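Local coordinates for endonuclease V (PDB 6OZE), which probably cleaves inosine-containing RNA as a metal-dependent endoribonuclease of the RNase H-like superfamily, at residues V152-K164 / S174-G186. The protein carries 4 engineered substitutions. Residues are numbered along the deposited sequence; the frame is centred on the assembly and turned at random. Where two conformers were deposited one is given.
Sequences VDGLANNALHKEK and SFPLLGDSGTVLG. Unlike the reference sequence in segment 152-164: Ala156 (reference Glu).
Phe175 packs against helix 159-167, with Lys164 over one ring face and His161 at the ring edge. Lys164 CB sits 3.7 Å from the ring centroid, a CH-pi contact. In the conformer given, the lysine chain then bends at chi3 (72°) and carries CE along the ring to CD1. His161 ND1 lies in the plane of the Phe175 ring, and CE1 comes 3.6 Å from Phe175 CZ; the two rings meet obliquely, planes at 74°. His161 NE2 bonds Tyr200 OH, which helps fix the imidazole. A leucine in place of Phe175 has no flat face for Lys164 CB and would probably leave a gap beside His161.

Further along, Leu155 CD2 meets Leu177 CB at 3.9 Å, and Leu155 CD1 meets Leu185 CD1.

Polar contacts lie at both ends. Asp180 N donates to Asp153 O at 2.7 Å, nearly straight (167°), joining the 152-155 type I' turn to the 179-182 type I turn. A water links Gly154 O and Asp180 OD1, though Asp180 is poorly ordered, so this bridge is less certain. In the same lysine conformer, Lys164 NZ bonds Pro176 O only weakly (3.3 Å).

The contact thus seats the helix and its preceding loop on the edge hairpin of the RNase H-like sheet. Apolar packing joins them, with one firm direct hydrogen bond between turns.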
loop_
_atom_site.group_PDB
_atom_site.type_symbol
_atom_site.label_atom_id
_atom_site.label_comp_id
_atom_site.label_asym_id
_atom_site.label_seq_id
_atom_site.Cartn_x
_atom_site.Cartn_y
_atom_site.Cartn_z
ATOM N N VAL A 152 2.543 0.561 16.450
ATOM C CA VAL A 152 1.377 -0.139 16.973
ATOM C C VAL A 152 1.783 -1.523 17.466
ATOM O O VAL A 152 2.804 -2.082 17.056
ATOM C CB VAL A 152 0.244 -0.249 15.933
ATOM C CG1 VAL A 152 -0.270 1.134 15.547
ATOM C CG2 VAL A 152 0.725 -1.010 14.713
ATOM N N ASP A 153 0.952 -2.078 18.355
ATOM C CA ASP A 153 1.189 -3.398 18.953
ATOM C C ASP A 153 2.599 -3.505 19.533
ATOM O O ASP A 153 3.307 -4.495 19.335
ATOM C CB ASP A 153 0.884 -4.542 17.978
ATOM C CG ASP A 153 0.861 -5.914 18.658
ATOM O OD1 ASP A 153 0.816 -5.966 19.907
ATOM O OD2 ASP A 153 0.898 -6.938 17.945
ATOM N N GLY A 154 3.019 -2.463 20.241
ATOM C CA GLY A 154 4.320 -2.463 20.872
ATOM C C GLY A 154 5.498 -2.231 19.952
ATOM O O GLY A 154 6.641 -2.285 20.421
ATOM N N LEU A 155 5.271 -1.993 18.661
ATOM C CA LEU A 155 6.364 -1.631 17.772
ATOM C C LEU A 155 6.810 -0.203 18.046
ATOM O O LEU A 155 5.993 0.684 18.290
ATOM C CB LEU A 155 5.921 -1.739 16.315
ATOM C CG LEU A 155 5.910 -3.117 15.666
ATOM C CD1 LEU A 155 5.309 -3.017 14.279
ATOM C CD2 LEU A 155 7.320 -3.674 15.595
ATOM N N ALA A 156 8.117 0.029 17.994
ATOM C CA ALA A 156 8.636 1.357 18.280
ATOM C C ALA A 156 9.935 1.553 17.521
ATOM O O ALA A 156 10.708 0.608 17.343
ATOM C CB ALA A 156 8.871 1.554 19.785
ATOM N N ASN A 157 10.162 2.783 17.061
ATOM C CA ASN A 157 11.434 3.149 16.444
ATOM C C ASN A 157 12.409 3.475 17.573
ATOM O O ASN A 157 12.639 4.631 17.938
ATOM C CB ASN A 157 11.252 4.314 15.482
ATOM C CG ASN A 157 12.537 4.690 14.777
ATOM O OD1 ASN A 157 13.544 3.992 14.886
ATOM N ND2 ASN A 157 12.509 5.797 14.047
ATOM N N ASN A 158 12.987 2.420 18.140
ATOM C CA ASN A 158 13.844 2.528 19.304
ATOM C C ASN A 158 15.277 2.139 18.937
ATOM O O ASN A 158 15.615 1.969 17.764
ATOM C CB ASN A 158 13.287 1.683 20.452
ATOM C CG ASN A 158 13.062 0.237 20.052
ATOM O OD1 ASN A 158 13.459 -0.195 18.963
ATOM N ND2 ASN A 158 12.441 -0.530 20.942
ATOM N N ALA A 159 16.120 2.001 19.960
ATOM C CA ALA A 159 17.514 1.660 19.699
ATOM C C ALA A 159 17.631 0.343 18.945
ATOM O O ALA A 159 18.416 0.232 17.995
ATOM C CB ALA A 159 18.307 1.627 21.001
ATOM N N LEU A 160 16.850 -0.668 19.343
ATOM C CA LEU A 160 16.856 -1.942 18.618
ATOM C C LEU A 160 16.545 -1.753 17.138
ATOM O O LEU A 160 17.235 -2.288 16.256
ATOM C CB LEU A 160 15.855 -2.907 19.254
ATOM C CG LEU A 160 15.573 -4.183 18.466
ATOM C CD1 LEU A 160 16.787 -5.088 18.510
ATOM C CD2 LEU A 160 14.355 -4.906 19.007
ATOM N N HIS A 161 15.484 -1.008 16.841
ATOM C CA HIS A 161 15.099 -0.799 15.459
ATOM C C HIS A 161 16.220 -0.138 14.668
ATOM O O HIS A 161 16.517 -0.547 13.542
ATOM C CB HIS A 161 13.830 0.053 15.416
ATOM C CG HIS A 161 13.171 0.055 14.077
ATOM N ND1 HIS A 161 12.586 -1.070 13.539
ATOM C CD2 HIS A 161 13.036 1.032 13.149
ATOM C CE1 HIS A 161 12.102 -0.781 12.342
ATOM N NE2 HIS A 161 12.360 0.488 12.083
ATOM N N LYS A 162 16.875 0.865 15.257
ATOM C CA LYS A 162 17.951 1.557 14.547
ATOM C C LYS A 162 19.169 0.659 14.314
ATOM O O LYS A 162 19.812 0.744 13.261
ATOM C CB LYS A 162 18.322 2.841 15.282
ATOM C CG LYS A 162 17.189 3.872 15.253
ATOM C CD LYS A 162 17.497 5.090 16.106
ATOM C CE LYS A 162 16.395 6.138 15.976
ATOM N NZ LYS A 162 15.074 5.634 16.445
ATOM N N GLU A 163 19.518 -0.197 15.277
ATOM C CA GLU A 163 20.639 -1.104 15.047
ATOM C C GLU A 163 20.309 -2.143 13.982
ATOM O O GLU A 163 21.172 -2.515 13.178
ATOM C CB GLU A 163 21.025 -1.777 16.350
ATOM C CG GLU A 163 21.502 -0.824 17.445
ATOM C CD GLU A 163 22.790 -0.073 17.114
ATOM O OE1 GLU A 163 23.296 0.631 18.011
ATOM O OE2 GLU A 163 23.304 -0.170 15.978
ATOM N N LYS A 164 19.059 -2.611 13.941
ATOM C CA LYS A 164 18.696 -3.554 12.890
ATOM C C LYS A 164 18.768 -2.899 11.515
ATOM O O LYS A 164 19.142 -3.554 10.533
ATOM C CB LYS A 164 17.337 -4.189 13.188
ATOM C CG LYS A 164 17.410 -5.163 14.366
ATOM C CD LYS A 164 16.041 -5.463 14.947
ATOM C CE LYS A 164 15.228 -6.350 14.026
ATOM N NZ LYS A 164 13.824 -6.496 14.526
ATOM N N SER A 174 16.199 -7.584 4.655
ATOM C CA SER A 174 14.962 -7.307 5.377
ATOM C C SER A 174 15.041 -7.894 6.778
ATOM O O SER A 174 15.820 -8.818 7.038
ATOM C CB SER A 174 13.745 -7.885 4.640
ATOM O OG SER A 174 13.848 -9.298 4.543
ATOM N N PHE A 175 14.243 -7.331 7.692
ATOM C CA PHE A 175 14.124 -7.893 9.030
ATOM C C PHE A 175 12.678 -7.818 9.502
ATOM O O PHE A 175 11.928 -6.945 9.060
ATOM C CB PHE A 175 15.074 -7.240 10.060
ATOM C CG PHE A 175 14.844 -5.763 10.323
ATOM C CD1 PHE A 175 13.874 -5.337 11.227
ATOM C CD2 PHE A 175 15.662 -4.805 9.742
ATOM C CE1 PHE A 175 13.718 -3.997 11.528
ATOM C CE2 PHE A 175 15.495 -3.452 10.026
ATOM C CZ PHE A 175 14.517 -3.051 10.914
ATOM N N PRO A 176 12.252 -8.737 10.366
ATOM C CA PRO A 176 10.838 -8.792 10.753
ATOM C C PRO A 176 10.471 -7.779 11.826
ATOM O O PRO A 176 11.291 -7.382 12.656
ATOM C CB PRO A 176 10.678 -10.224 11.278
ATOM C CG PRO A 176 12.043 -10.569 11.821
ATOM C CD PRO A 176 13.023 -9.881 10.896
ATOM N N LEU A 177 9.195 -7.352 11.785
ATOM C CA LEU A 177 8.623 -6.455 12.783
ATOM C C LEU A 177 7.652 -7.267 13.627
ATOM O O LEU A 177 6.577 -7.652 13.157
ATOM C CB LEU A 177 7.914 -5.289 12.091
ATOM C CG LEU A 177 8.830 -4.559 11.102
ATOM C CD1 LEU A 177 8.013 -3.615 10.218
ATOM C CD2 LEU A 177 9.914 -3.797 11.835
ATOM N N LEU A 178 8.046 -7.535 14.865
ATOM C CA LEU A 178 7.332 -8.430 15.759
ATOM C C LEU A 178 6.467 -7.591 16.689
ATOM O O LEU A 178 6.978 -6.703 17.379
ATOM C CB LEU A 178 8.352 -9.224 16.575
ATOM C CG LEU A 178 8.018 -10.590 17.172
ATOM C CD1 LEU A 178 7.833 -10.508 18.685
ATOM C CD2 LEU A 178 6.796 -11.167 16.498
ATOM N N GLY A 179 5.164 -7.860 16.694
ATOM C CA GLY A 179 4.302 -7.235 17.677
ATOM C C GLY A 179 4.679 -7.684 19.074
ATOM O O GLY A 179 5.253 -8.758 19.264
ATOM N N ASP A 180 4.363 -6.842 20.063
ATOM C CA ASP A 180 4.759 -7.139 21.439
ATOM C C ASP A 180 4.419 -8.571 21.836
ATOM O O ASP A 180 5.130 -9.176 22.642
ATOM C CB ASP A 180 4.125 -6.140 22.412
ATOM C CG ASP A 180 5.098 -5.061 22.862
ATOM O OD1 ASP A 180 6.263 -5.073 22.410
ATOM O OD2 ASP A 180 4.697 -4.197 23.671
ATOM N N SER A 181 3.380 -9.148 21.232
ATOM C CA SER A 181 2.877 -10.459 21.624
ATOM C C SER A 181 3.552 -11.621 20.905
ATOM O O SER A 181 3.685 -12.701 21.489
ATOM C CB SER A 181 1.374 -10.526 21.358
ATOM O OG SER A 181 1.100 -10.213 20.004
ATOM N N GLY A 182 3.963 -11.449 19.651
ATOM C CA GLY A 182 4.559 -12.558 18.928
ATOM C C GLY A 182 4.032 -12.714 17.517
ATOM O O GLY A 182 4.460 -13.607 16.778
ATOM N N THR A 183 3.099 -11.850 17.131
ATOM C CA THR A 183 2.633 -11.791 15.753
ATOM C C THR A 183 3.602 -10.926 14.966
ATOM O O THR A 183 3.824 -9.766 15.323
ATOM C CB THR A 183 1.248 -11.150 15.711
ATOM O OG1 THR A 183 0.606 -11.292 16.984
ATOM C CG2 THR A 183 0.389 -11.806 14.638
ATOM N N VAL A 184 4.201 -11.475 13.914
ATOM C CA VAL A 184 4.991 -10.639 13.017
ATOM C C VAL A 184 4.023 -9.844 12.151
ATOM O O VAL A 184 3.185 -10.415 11.447
ATOM C CB VAL A 184 5.975 -11.457 12.168
ATOM C CG1 VAL A 184 6.691 -10.531 11.193
ATOM C CG2 VAL A 184 6.996 -12.149 13.051
ATOM N N LEU A 185 4.126 -8.522 12.227
ATOM C CA LEU A 185 3.178 -7.617 11.591
ATOM C C LEU A 185 3.653 -7.136 10.231
ATOM O O LEU A 185 2.833 -6.660 9.431
ATOM C CB LEU A 185 2.989 -6.401 12.496
ATOM C CG LEU A 185 2.522 -6.735 13.911
ATOM C CD1 LEU A 185 2.559 -5.501 14.797
ATOM C CD2 LEU A 185 1.129 -7.322 13.868
ATOM N N GLY A 186 4.945 -7.234 9.961
ATOM C CA GLY A 186 5.475 -6.770 8.697
ATOM C C GLY A 186 6.969 -6.976 8.666
ATOM O O GLY A 186 7.539 -7.652 9.528
HETATM O O HOH W 1 6.877 -2.487 23.098
HETATM O O HOH W 2 13.279 -8.889 14.243
#